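Local coordinates for ancylostoma secreted protein 1 (Necator americanus, PDB 3NT8) that is probably associated with the transition of infective hookworm larvae to parasitism, as a secreted protein built from two CAP domains, at residues F25-S30 against S35-F40; L41-N46 against K118-L123; C76-Q81 against S174-G179. All coordinates share one frame; numbering follows the deposited sequence.

Interaction 1 (F25-S30 against S35-F40); sequences FGCSNS and SDRQAF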
ATOM      1  N   PHE A  25     -12.870  14.823  20.856  1.00 33.76           N
ATOM      2  CA  PHE A  25     -13.293  14.854  19.431  1.00 30.83           C
ATOM      3  C   PHE A  25     -13.177  16.216  18.766  1.00 30.02           C
ATOM      4  O   PHE A  25     -12.382  16.388  17.842  1.00 29.85           O
ATOM      5  CB  PHE A  25     -14.644  14.165  19.209  1.00 29.34           C
ATOM      6  CG  PHE A  25     -14.627  12.702  19.603  1.00 25.83           C
ATOM      7  CD1 PHE A  25     -13.895  11.768  18.855  1.00 23.73           C
ATOM      8  CD2 PHE A  25     -15.304  12.261  20.734  1.00 19.37           C
ATOM      9  CE1 PHE A  25     -13.857  10.445  19.219  1.00 19.60           C
ATOM     10  CE2 PHE A  25     -15.236  10.920  21.119  1.00 12.67           C
ATOM     11  CZ  PHE A  25     -14.511  10.025  20.387  1.00 18.06           C
ATOM     12  N   GLY A  26     -13.931  17.192  19.262  1.00 29.64           N
ATOM     13  CA  GLY A  26     -13.845  18.559  18.759  1.00 28.90           C
ATOM     14  C   GLY A  26     -14.436  18.688  17.376  1.00 28.86           C
ATOM     15  O   GLY A  26     -14.068  19.597  16.638  1.00 29.83           O
ATOM     16  N   CYS A  27     -15.368  17.800  17.017  1.00 27.76           N
ATOM     17  CA  CYS A  27     -16.014  17.889  15.702  1.00 26.95           C
ATOM     18  C   CYS A  27     -17.269  18.742  15.756  1.00 26.33           C
ATOM     19  O   CYS A  27     -18.034  18.697  16.718  1.00 26.88           O
ATOM     20  CB  CYS A  27     -16.306  16.513  15.084  1.00 25.98           C
ATOM     21  SG  CYS A  27     -14.893  15.295  15.088  1.00 29.13           S
ATOM     22  N   SER A  28     -17.474  19.515  14.705  1.00 25.52           N
ATOM     23  CA  SER A  28     -18.622  20.403  14.645  1.00 25.79           C
ATOM     24  C   SER A  28     -19.870  19.663  14.186  1.00 24.81           C
ATOM     25  O   SER A  28     -20.964  20.110  14.415  1.00 23.53           O
ATOM     26  CB  SER A  28     -18.362  21.637  13.765  1.00 25.95           C
ATOM     27  OG  SER A  28     -17.868  21.348  12.439  1.00 27.12           O
ATOM     28  N   ASN A  29     -19.709  18.492  13.590  1.00 24.63           N
ATOM     29  CA  ASN A  29     -20.871  17.874  12.949  1.00 23.57           C
ATOM     30  C   ASN A  29     -21.911  17.526  14.019  1.00 22.74           C
ATOM     31  O   ASN A  29     -21.573  16.872  15.015  1.00 22.95           O
ATOM     32  CB  ASN A  29     -20.449  16.680  12.067  1.00 22.36           C
ATOM     33  CG  ASN A  29     -21.618  15.898  11.532  1.00 21.76           C
ATOM     34  OD1 ASN A  29     -22.586  16.451  11.035  1.00 18.88           O
ATOM     35  ND2 ASN A  29     -21.529  14.566  11.634  1.00 25.39           N
ATOM     36  N   SER A  30     -23.145  18.034  13.849  1.00 22.17           N
ATOM     37  CA  SER A  30     -24.282  17.655  14.712  1.00 21.83           C
ATOM     38  C   SER A  30     -25.056  16.362  14.216  1.00 20.29           C
ATOM     39  O   SER A  30     -26.049  15.977  14.811  1.00 20.06           O
ATOM     40  CB  SER A  30     -25.245  18.857  14.881  1.00 21.78           C
ATOM     41  OG  SER A  30     -25.866  19.178  13.639  1.00 26.55           O
ATOM     42  N   SER A  35     -20.843  10.315  21.652  1.00 18.90           N
ATOM     43  CA  SER A  35     -21.057   8.984  22.134  1.00 18.11           C
ATOM     44  C   SER A  35     -21.043   8.006  20.965  1.00 18.32           C
ATOM     45  O   SER A  35     -20.599   6.857  21.095  1.00 17.72           O
ATOM     46  CB  SER A  35     -22.392   8.923  22.894  1.00 17.60           C
ATOM     47  OG  SER A  35     -22.563   7.611  23.303  1.00 17.44           O
ATOM     48  N   ASP A  36     -21.535   8.476  19.816  1.00 18.08           N
ATOM     49  CA  ASP A  36     -21.480   7.721  18.577  1.00 17.33           C
ATOM     50  C   ASP A  36     -20.057   7.623  18.070  1.00 15.94           C
ATOM     51  O   ASP A  36     -19.649   6.578  17.646  1.00 17.09           O
ATOM     52  CB  ASP A  36     -22.318   8.406  17.502  1.00 17.05           C
ATOM     53  CG  ASP A  36     -23.812   8.408  17.835  1.00 19.47           C
ATOM     54  OD1 ASP A  36     -24.288   7.527  18.573  1.00 22.94           O
ATOM     55  OD2 ASP A  36     -24.496   9.283  17.307  1.00 22.34           O
ATOM     56  N   ARG A  37     -19.317   8.719  18.120  1.00 16.65           N
ATOM     57  CA  ARG A  37     -17.977   8.716  17.616  1.00 16.52           C
ATOM     58  C   ARG A  37     -17.140   7.773  18.461  1.00 17.52           C
ATOM     59  O   ARG A  37     -16.169   7.211  17.970  1.00 17.02           O
ATOM     60  CB  ARG A  37     -17.361  10.093  17.656  1.00 16.20           C
ATOM     61  CG  ARG A  37     -18.035  11.088  16.807  1.00 16.85           C
ATOM     62  CD  ARG A  37     -17.575  12.503  17.137  1.00 18.09           C
ATOM     63  NE  ARG A  37     -18.024  13.435  16.100  1.00 19.10           N
ATOM     64  CZ  ARG A  37     -19.121  14.155  16.216  1.00 19.71           C
ATOM     65  NH1 ARG A  37     -19.811  14.117  17.348  1.00 11.24           N
ATOM     66  NH2 ARG A  37     -19.475  14.950  15.223  1.00 21.90           N
ATOM     67  N   GLN A  38     -17.442   7.687  19.750  1.00 17.68           N
ATOM     68  CA  GLN A  38     -16.665   6.907  20.664  1.00 16.71           C
ATOM     69  C   GLN A  38     -17.052   5.460  20.405  1.00 16.21           C
ATOM     70  O   GLN A  38     -16.222   4.631  20.454  1.00 17.74           O
ATOM     71  CB  GLN A  38     -16.965   7.373  22.098  1.00 16.57           C
ATOM     72  CG  GLN A  38     -16.057   6.749  23.167  1.00 18.51           C
ATOM     73  CD  GLN A  38     -14.684   7.380  23.154  1.00 17.44           C
ATOM     74  OE1 GLN A  38     -14.568   8.592  23.374  1.00 22.69           O
ATOM     75  NE2 GLN A  38     -13.640   6.599  22.831  1.00 18.76           N
ATOM     76  N   ALA A  39     -18.302   5.166  20.039  1.00 15.79           N
ATOM     77  CA  ALA A  39     -18.662   3.792  19.756  1.00 16.58           C
ATOM     78  C   ALA A  39     -18.078   3.249  18.407  1.00 17.54           C
ATOM     79  O   ALA A  39     -17.711   2.105  18.336  1.00 17.17           O
ATOM     80  CB  ALA A  39     -20.144   3.576  19.851  1.00 16.08           C
ATOM     81  N   PHE A  40     -18.044   4.068  17.364  1.00 17.10           N
ATOM     82  CA  PHE A  40     -17.294   3.750  16.165  1.00 18.53           C
ATOM     83  C   PHE A  40     -15.814   3.530  16.449  1.00 18.02           C
ATOM     84  O   PHE A  40     -15.228   2.532  16.019  1.00 19.54           O
ATOM     85  CB  PHE A  40     -17.439   4.860  15.129  1.00 17.84           C
ATOM     86  CG  PHE A  40     -18.779   4.883  14.453  1.00 19.10           C
ATOM     87  CD1 PHE A  40     -19.221   3.794  13.722  1.00 20.24           C
ATOM     88  CD2 PHE A  40     -19.584   6.013  14.535  1.00 20.35           C
ATOM     89  CE1 PHE A  40     -20.466   3.855  13.089  1.00 19.70           C
ATOM     90  CE2 PHE A  40     -20.785   6.102  13.909  1.00 20.39           C
ATOM     91  CZ  PHE A  40     -21.237   5.022  13.189  1.00 20.64           C
TER
HETATM   92  O   HOH W   1     -22.401  16.372  17.686  1.00 18.09           O
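Arg37 reaches out from helix 34-52 to the N-terminal loop, running alongside it past Phe25 and Cys27 to Asn29, at the surface of the first CAP domain, an alpha-beta-alpha sandwich. Its chain is extended from CG to NE (chi3 168°), which carries the guanidinium past the Phe25 ring and on to the backbone beyond. There Arg37 NH2 donates to Asn29 O at 2.9 Å; the bond is fairly straight, with the acceptor almost in the guanidinium plane, though the donor is tilted away from the plane of the carbonyl. Salt bridges run from NH2 to Glu79 and from NH1 to Asp34, and a water that donates to Asn29 O at 2.8 Å makes a weak 3.5 Å bond with Arg37 NH1. Cys27 packs obliquely over one side of the guanidinium, its CB 3.5 Å from Arg37 NH2, with Cys27 O over that same face. Nearer the helix, Arg37 CB sits over the centre of the Phe25 ring, a CH-pi contact of 3.9 Å to the centroid, only 10° off the normal. Gln38 bends at chi2 (76°) and meets the ring at its edge, where OE1 comes within 3.3 Å of Phe25 CE2; Gln38 NE2 hydrogen-bonds to Asp42 OD1.

Further out, the disulfide Cys27-Cys76 ties the loop to helix 76-85, and Asn29 ND2 donates to both Gln83 OE1 and Glu79 OE2.

Interaction 2 (L41-N46 against K118-L123); sequences LDFHNN and KIEPTL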
ATOM      1  N   LEU A  41     -15.200   4.473  17.134  1.00 18.31           N
ATOM      2  CA  LEU A  41     -13.775   4.406  17.334  1.00 18.32           C
ATOM      3  C   LEU A  41     -13.364   3.212  18.184  1.00 19.13           C
ATOM      4  O   LEU A  41     -12.379   2.556  17.846  1.00 19.79           O
ATOM      5  CB  LEU A  41     -13.275   5.697  17.934  1.00 17.86           C
ATOM      6  CG  LEU A  41     -11.775   5.861  18.103  1.00 18.33           C
ATOM      7  CD1 LEU A  41     -11.078   5.909  16.760  1.00 15.61           C
ATOM      8  CD2 LEU A  41     -11.484   7.124  18.961  1.00 16.50           C
ATOM      9  N   ASP A  42     -14.067   2.972  19.306  1.00 18.85           N
ATOM     10  CA  ASP A  42     -13.731   1.890  20.227  1.00 17.86           C
ATOM     11  C   ASP A  42     -13.898   0.514  19.581  1.00 17.05           C
ATOM     12  O   ASP A  42     -13.064  -0.409  19.775  1.00 16.60           O
ATOM     13  CB  ASP A  42     -14.640   1.975  21.478  1.00 18.52           C
ATOM     14  CG  ASP A  42     -14.266   3.115  22.397  1.00 20.81           C
ATOM     15  OD1 ASP A  42     -13.196   3.755  22.186  1.00 19.39           O
ATOM     16  OD2 ASP A  42     -15.032   3.344  23.360  1.00 24.41           O
ATOM     17  N   PHE A  43     -14.982   0.348  18.826  1.00 14.70           N
ATOM     18  CA  PHE A  43     -15.230  -0.962  18.211  1.00 15.62           C
ATOM     19  C   PHE A  43     -14.035  -1.292  17.262  1.00 15.32           C
ATOM     20  O   PHE A  43     -13.546  -2.438  17.198  1.00 15.00           O
ATOM     21  CB  PHE A  43     -16.590  -0.987  17.490  1.00 14.99           C
ATOM     22  CG  PHE A  43     -17.025  -2.377  17.050  1.00 18.86           C
ATOM     23  CD1 PHE A  43     -18.081  -3.038  17.718  1.00 21.93           C
ATOM     24  CD2 PHE A  43     -16.409  -3.020  15.975  1.00 14.93           C
ATOM     25  CE1 PHE A  43     -18.466  -4.304  17.327  1.00 19.87           C
ATOM     26  CE2 PHE A  43     -16.809  -4.303  15.589  1.00 19.46           C
ATOM     27  CZ  PHE A  43     -17.858  -4.929  16.252  1.00 19.52           C
ATOM     28  N   HIS A  44     -13.548  -0.296  16.548  1.00 14.26           N
ATOM     29  CA  HIS A  44     -12.491  -0.587  15.599  1.00 15.94           C
ATOM     30  C   HIS A  44     -11.199  -0.937  16.344  1.00 16.97           C
ATOM     31  O   HIS A  44     -10.543  -1.891  15.978  1.00 15.63           O
ATOM     32  CB  HIS A  44     -12.230   0.555  14.624  1.00 15.02           C
ATOM     33  CG  HIS A  44     -13.179   0.630  13.454  1.00 16.15           C
ATOM     34  ND1 HIS A  44     -14.425   1.222  13.528  1.00 17.19           N
ATOM     35  CD2 HIS A  44     -13.025   0.262  12.152  1.00 17.82           C
ATOM     36  CE1 HIS A  44     -15.010   1.168  12.338  1.00 14.02           C
ATOM     37  NE2 HIS A  44     -14.177   0.600  11.485  1.00 16.44           N
ATOM     38  N   ASN A  45     -10.825  -0.132  17.356  1.00 17.80           N
ATOM     39  CA  ASN A  45      -9.569  -0.356  18.090  1.00 17.64           C
ATOM     40  C   ASN A  45      -9.544  -1.574  18.988  1.00 16.94           C
ATOM     41  O   ASN A  45      -8.488  -2.160  19.205  1.00 16.46           O
ATOM     42  CB  ASN A  45      -9.222   0.861  18.918  1.00 17.20           C
ATOM     43  CG  ASN A  45      -8.826   1.991  18.067  1.00 18.03           C
ATOM     44  OD1 ASN A  45      -8.167   1.787  17.044  1.00 11.55           O
ATOM     45  ND2 ASN A  45      -9.234   3.205  18.450  1.00 20.45           N
ATOM     46  N   ASN A  46     -10.687  -1.918  19.550  1.00 15.95           N
ATOM     47  CA  ASN A  46     -10.778  -3.123  20.342  1.00 17.24           C
ATOM     48  C   ASN A  46     -10.598  -4.361  19.469  1.00 17.84           C
ATOM     49  O   ASN A  46      -9.967  -5.336  19.908  1.00 19.81           O
ATOM     50  CB  ASN A  46     -12.121  -3.211  21.104  1.00 16.39           C
ATOM     51  CG  ASN A  46     -12.227  -2.130  22.162  1.00 18.41           C
ATOM     52  OD1 ASN A  46     -11.211  -1.735  22.707  1.00 21.47           O
ATOM     53  ND2 ASN A  46     -13.429  -1.645  22.442  1.00 18.24           N
ATOM     54  N   LYS A 118     -28.014   0.982  15.854  1.00 21.27           N
ATOM     55  CA  LYS A 118     -27.582   0.269  14.676  1.00 20.95           C
ATOM     56  C   LYS A 118     -26.077   0.358  14.452  1.00 19.91           C
ATOM     57  O   LYS A 118     -25.560  -0.200  13.457  1.00 18.08           O
ATOM     58  CB  LYS A 118     -28.348   0.776  13.455  1.00 21.83           C
ATOM     59  CG  LYS A 118     -29.754   0.258  13.375  1.00 25.19           C
ATOM     60  CD  LYS A 118     -29.810  -1.216  12.929  1.00 25.43           C
ATOM     61  CE  LYS A 118     -31.180  -1.770  13.101  1.00 28.96           C
ATOM     62  NZ  LYS A 118     -31.211  -3.181  12.646  1.00 30.84           N
ATOM     63  N   ILE A 119     -25.356   1.036  15.351  1.00 18.76           N
ATOM     64  CA  ILE A 119     -23.917   1.145  15.159  1.00 19.03           C
ATOM     65  C   ILE A 119     -23.218  -0.215  15.362  1.00 18.99           C
ATOM     66  O   ILE A 119     -22.353  -0.583  14.588  1.00 20.70           O
ATOM     67  CB  ILE A 119     -23.238   2.225  16.040  1.00 18.82           C
ATOM     68  CG1 ILE A 119     -23.686   3.643  15.658  1.00 19.13           C
ATOM     69  CG2 ILE A 119     -21.673   2.099  15.895  1.00 16.42           C
ATOM     70  CD1 ILE A 119     -23.173   4.687  16.695  1.00 20.17           C
ATOM     71  N   GLU A 120     -23.594  -0.940  16.390  1.00 18.17           N
ATOM     72  CA  GLU A 120     -22.915  -2.146  16.748  1.00 19.81           C
ATOM     73  C   GLU A 120     -23.176  -3.284  15.770  1.00 19.68           C
ATOM     74  O   GLU A 120     -22.250  -3.960  15.356  1.00 19.60           O
ATOM     75  CB  GLU A 120     -23.232  -2.543  18.206  1.00 20.43           C
ATOM     76  CG  GLU A 120     -22.253  -3.642  18.808  1.00 23.86           C
ATOM     77  CD  GLU A 120     -22.478  -5.087  18.311  1.00 28.27           C
ATOM     78  OE1 GLU A 120     -23.628  -5.493  17.897  1.00 26.82           O
ATOM     79  OE2 GLU A 120     -21.474  -5.847  18.366  1.00 27.27           O
ATOM     80  N   PRO A 121     -24.449  -3.492  15.406  1.00 20.65           N
ATOM     81  CA  PRO A 121     -24.696  -4.555  14.468  1.00 19.99           C
ATOM     82  C   PRO A 121     -24.179  -4.220  13.068  1.00 19.21           C
ATOM     83  O   PRO A 121     -23.927  -5.140  12.308  1.00 18.99           O
ATOM     84  CB  PRO A 121     -26.243  -4.729  14.518  1.00 20.02           C
ATOM     85  CG  PRO A 121     -26.725  -3.350  14.864  1.00 22.77           C
ATOM     86  CD  PRO A 121     -25.711  -2.944  15.954  1.00 19.67           C
ATOM     87  N   THR A 122     -24.051  -2.926  12.714  1.00 16.71           N
ATOM     88  CA  THR A 122     -23.395  -2.563  11.438  1.00 14.79           C
ATOM     89  C   THR A 122     -21.910  -2.968  11.416  1.00 15.84           C
ATOM     90  O   THR A 122     -21.422  -3.616  10.476  1.00 15.26           O
ATOM     91  CB  THR A 122     -23.469  -1.065  11.124  1.00 12.82           C
ATOM     92  OG1 THR A 122     -24.840  -0.721  11.026  1.00 14.25           O
ATOM     93  CG2 THR A 122     -22.799  -0.742   9.778  1.00 12.40           C
ATOM     94  N   LEU A 123     -21.205  -2.559  12.463  1.00 15.26           N
ATOM     95  CA  LEU A 123     -19.788  -2.770  12.539  1.00 15.99           C
ATOM     96  C   LEU A 123     -19.482  -4.301  12.713  1.00 17.14           C
ATOM     97  O   LEU A 123     -18.522  -4.836  12.113  1.00 18.08           O
ATOM     98  CB  LEU A 123     -19.149  -1.868  13.599  1.00 14.01           C
ATOM     99  CG  LEU A 123     -18.584  -0.525  13.060  1.00 17.58           C
ATOM    100  CD1 LEU A 123     -19.708   0.307  12.510  1.00 21.31           C
ATOM    101  CD2 LEU A 123     -17.959   0.245  14.137  1.00 14.32           C
TER
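Phe43 turns its CG anti to the backbone N (chi1 -169°), which swings the ring out toward Leu123, whereas the next residue, His44, places CG beside its own N (chi1 -81°) and brings the imidazole against the same leucine from another direction. Together they join helix 34-52 to helix 119-127, two helices packed side by side on one face of the central sheet in the alpha-beta-alpha sandwich of the CAP fold. The short segments run in roughly the same direction, their axes 10.8 Å apart at closest approach and crossing at -35°.

Leu123 is the shared partner. Its CB lies over one face of the Phe43 ring, offset toward the rim and 3.9 Å from the centroid, in a CH-pi contact. Leu123 CD2 touches both: it lies 3.8 Å from Phe43 CB and 3.6 Å from His44 CE1, the leucine side chain crossing the histidine at about a right angle. At the outer side of the interface, Glu120 brings OE2 to the edge of the Phe43 ring, in its plane, 3.5 Å from Phe43 CE1; the partly positive C-H rim of a ring would suit a carboxylate oxygen there.

The buried imidazole is engaged at both nitrogens, by Phe40 O at ND1 and, through a probable hydrogen bond, by the hydroxyl of Tyr177 at NE2, the latter linking it to strand 170-177. Met152 of helix 147-153 packs against both Phe43 and His44. At the start of helix 119-127, the carbonyl of Lys118, just before it, takes two bonds from one residue: Lys118 O accepts from Thr122 N at 3.2 Å and, almost in line with the carbonyl, from Thr122 OG1 at 2.6 Å.

Interaction 3 (C76-Q81 against S174-G179); sequences CAMEQQ and SCIYNG
This is apolar helix-on-sheet packing in the CAP sandwich: Met78, near the start of helix 76-85, lies against the end of strand 170-177, an inner strand of the central sheet. Ile176 points at the helix, while the next residue, Tyr177, points to the opposite face of the sheet, where the layer of helix 34-52 lies, so the strand serves both helical layers.

Two side chains carry the contact. Ile176 holds CG1 between its backbone N and carbonyl carbon (chi1 44°), the crowded position, and this sends CD1 up to the helix, 3.8 Å from Met78 CB and 3.3 Å from Met78 O. Met78 answers with a bend at chi3 (68°) that lays its methyl along the strand backbone: CE is 3.5 Å from Ile176 O and 3.9 Å from Asn178 N. Lys159 of the adjoining strand also touches Met78, and Leu82, one turn further along the helix, meets Ile176.

Each methyl thus rests on the other segment's backbone. The grip is van der Waals contact, methyl against methylene and methyl against backbone carbonyl, with no directional bond across it, so it depends on how closely the shapes fit.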
ATOM      1  N   CYS A  76     -12.036  14.688  12.037  1.00 22.80           N
ATOM      2  CA  CYS A  76     -13.304  15.433  11.905  1.00 22.76           C
ATOM      3  C   CYS A  76     -13.657  15.732  10.453  1.00 22.10           C
ATOM      4  O   CYS A  76     -14.838  15.713  10.081  1.00 21.19           O
ATOM      5  CB  CYS A  76     -13.363  16.688  12.748  1.00 23.02           C
ATOM      6  SG  CYS A  76     -13.216  16.370  14.532  1.00 29.23           S
ATOM      7  N   ALA A  77     -12.620  15.994   9.662  1.00 20.29           N
ATOM      8  CA  ALA A  77     -12.708  16.370   8.294  1.00 19.49           C
ATOM      9  C   ALA A  77     -13.170  15.175   7.519  1.00 20.33           C
ATOM     10  O   ALA A  77     -13.996  15.300   6.592  1.00 22.43           O
ATOM     11  CB  ALA A  77     -11.332  16.836   7.799  1.00 19.87           C
ATOM     12  N   MET A  78     -12.648  13.990   7.870  1.00 19.53           N
ATOM     13  CA  MET A  78     -13.104  12.744   7.222  1.00 18.60           C
ATOM     14  C   MET A  78     -14.559  12.487   7.539  1.00 17.61           C
ATOM     15  O   MET A  78     -15.327  12.240   6.617  1.00 18.42           O
ATOM     16  CB  MET A  78     -12.238  11.527   7.574  1.00 17.79           C
ATOM     17  CG  MET A  78     -11.007  11.477   6.696  1.00 20.99           C
ATOM     18  SD  MET A  78      -9.825  10.389   7.407  1.00 22.39           S
ATOM     19  CE  MET A  78     -10.708   8.855   7.168  1.00 22.43           C
ATOM     20  N   GLU A  79     -14.926  12.603   8.815  1.00 16.10           N
ATOM     21  CA  GLU A  79     -16.316  12.486   9.262  1.00 15.98           C
ATOM     22  C   GLU A  79     -17.251  13.441   8.538  1.00 15.86           C
ATOM     23  O   GLU A  79     -18.350  13.043   8.090  1.00 15.51           O
ATOM     24  CB  GLU A  79     -16.438  12.716  10.767  1.00 13.59           C
ATOM     25  CG  GLU A  79     -17.922  12.597  11.298  1.00 16.12           C
ATOM     26  CD  GLU A  79     -18.080  13.196  12.635  1.00 11.90           C
ATOM     27  OE1 GLU A  79     -17.090  13.332  13.378  1.00 21.35           O
ATOM     28  OE2 GLU A  79     -19.200  13.595  12.987  1.00 14.30           O
ATOM     29  N   GLN A  80     -16.827  14.691   8.384  1.00 17.82           N
ATOM     30  CA  GLN A  80     -17.739  15.734   7.851  1.00 18.68           C
ATOM     31  C   GLN A  80     -17.986  15.488   6.396  1.00 18.96           C
ATOM     32  O   GLN A  80     -19.102  15.653   5.907  1.00 20.62           O
ATOM     33  CB  GLN A  80     -17.138  17.142   8.047  1.00 20.70           C
ATOM     34  CG  GLN A  80     -18.045  18.300   7.467  1.00 21.95           C
ATOM     35  CD  GLN A  80     -19.332  18.499   8.277  1.00 25.77           C
ATOM     36  OE1 GLN A  80     -19.294  18.741   9.482  1.00 23.36           O
ATOM     37  NE2 GLN A  80     -20.480  18.372   7.600  1.00 28.72           N
ATOM     38  N   GLN A  81     -16.928  15.141   5.676  1.00 18.69           N
ATOM     39  CA  GLN A  81     -17.075  14.877   4.264  1.00 21.14           C
ATOM     40  C   GLN A  81     -18.010  13.700   3.988  1.00 19.86           C
ATOM     41  O   GLN A  81     -18.843  13.781   3.118  1.00 21.81           O
ATOM     42  CB  GLN A  81     -15.698  14.680   3.598  1.00 21.56           C
ATOM     43  CG  GLN A  81     -15.791  14.749   2.104  1.00 29.20           C
ATOM     44  CD  GLN A  81     -14.444  14.909   1.406  1.00 33.25           C
ATOM     45  OE1 GLN A  81     -13.372  14.928   2.051  1.00 36.02           O
ATOM     46  NE2 GLN A  81     -14.498  15.038   0.077  1.00 32.21           N
ATOM     47  N   SER A 174     -21.974   4.333   7.651  1.00 16.63           N
ATOM     48  CA  SER A 174     -20.815   4.302   6.743  1.00 16.32           C
ATOM     49  C   SER A 174     -19.554   4.782   7.493  1.00 15.47           C
ATOM     50  O   SER A 174     -19.642   5.540   8.392  1.00 15.70           O
ATOM     51  CB  SER A 174     -21.032   5.128   5.446  1.00 14.89           C
ATOM     52  OG  SER A 174     -19.935   4.933   4.505  1.00 16.25           O
ATOM     53  N   CYS A 175     -18.393   4.277   7.102  1.00 16.12           N
ATOM     54  CA  CYS A 175     -17.103   4.674   7.688  1.00 15.95           C
ATOM     55  C   CYS A 175     -16.171   4.722   6.517  1.00 16.10           C
ATOM     56  O   CYS A 175     -16.297   3.918   5.595  1.00 16.21           O
ATOM     57  CB  CYS A 175     -16.556   3.640   8.714  1.00 14.02           C
ATOM     58  SG  CYS A 175     -17.403   3.473  10.276  1.00 16.73           S
ATOM     59  N   ILE A 176     -15.254   5.697   6.562  1.00 16.92           N
ATOM     60  CA  ILE A 176     -14.181   5.835   5.586  1.00 16.18           C
ATOM     61  C   ILE A 176     -12.843   5.766   6.301  1.00 16.83           C
ATOM     62  O   ILE A 176     -12.764   6.065   7.502  1.00 17.28           O
ATOM     63  CB  ILE A 176     -14.241   7.181   4.762  1.00 15.79           C
ATOM     64  CG1 ILE A 176     -14.532   8.366   5.649  1.00 14.03           C
ATOM     65  CG2 ILE A 176     -15.247   7.133   3.656  1.00 14.12           C
ATOM     66  CD1 ILE A 176     -14.215   9.626   4.962  1.00 13.09           C
ATOM     67  N   TYR A 177     -11.805   5.363   5.573  1.00 16.84           N
ATOM     68  CA  TYR A 177     -10.513   4.984   6.187  1.00 17.69           C
ATOM     69  C   TYR A 177      -9.413   5.493   5.309  1.00 16.53           C
ATOM     70  O   TYR A 177      -9.519   5.376   4.108  1.00 18.38           O
ATOM     71  CB  TYR A 177     -10.375   3.447   6.264  1.00 17.49           C
ATOM     72  CG  TYR A 177     -11.502   2.763   6.960  1.00 19.06           C
ATOM     73  CD1 TYR A 177     -11.365   2.308   8.286  1.00 15.61           C
ATOM     74  CD2 TYR A 177     -12.671   2.483   6.297  1.00 14.13           C
ATOM     75  CE1 TYR A 177     -12.393   1.637   8.893  1.00 18.68           C
ATOM     76  CE2 TYR A 177     -13.691   1.803   6.920  1.00 16.70           C
ATOM     77  CZ  TYR A 177     -13.544   1.374   8.211  1.00 12.39           C
ATOM     78  OH  TYR A 177     -14.553   0.758   8.867  1.00 12.22           O
ATOM     79  N   ASN A 178      -8.351   6.040   5.888  1.00 15.87           N
ATOM     80  CA  ASN A 178      -7.257   6.561   5.116  1.00 16.17           C
ATOM     81  C   ASN A 178      -6.258   5.474   4.626  1.00 17.90           C
ATOM     82  O   ASN A 178      -5.097   5.793   4.305  1.00 17.74           O
ATOM     83  CB  ASN A 178      -6.494   7.640   5.899  1.00 15.92           C
ATOM     84  CG  ASN A 178      -5.698   7.065   7.104  1.00 19.02           C
ATOM     85  OD1 ASN A 178      -6.012   5.982   7.613  1.00 19.67           O
ATOM     86  ND2 ASN A 178      -4.681   7.812   7.568  1.00 17.16           N
ATOM     87  N   GLY A 179      -6.693   4.214   4.598  1.00 17.53           N
ATOM     88  CA  GLY A 179      -5.864   3.153   4.041  1.00 17.92           C
ATOM     89  C   GLY A 179      -6.770   2.219   3.261  1.00 17.61           C
ATOM     90  O   GLY A 179      -7.980   2.087   3.577  1.00 17.13           O
TER

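Overall arrangement
All three contacts belong to the first CAP domain. Interactions 1 and 2 both use helix 34-52 on one side of the central sheet; interaction 3 packs the helix on the other side. Interaction 1 is a surface contact, polar at its arginine end, while interactions 2 and 3 are partly buried and mainly apolar, interaction 2 between two helices and interaction 3 between helix and sheet. Phe40 bridges interactions 1 and 2 by packing on Ile119 and Leu123. A disulfide and a salt bridge tie interaction 1 to interaction 3, whereas interactions 2 and 3 are joined by one probable side-chain hydrogen bond between helix 34-52 and strand 170-177.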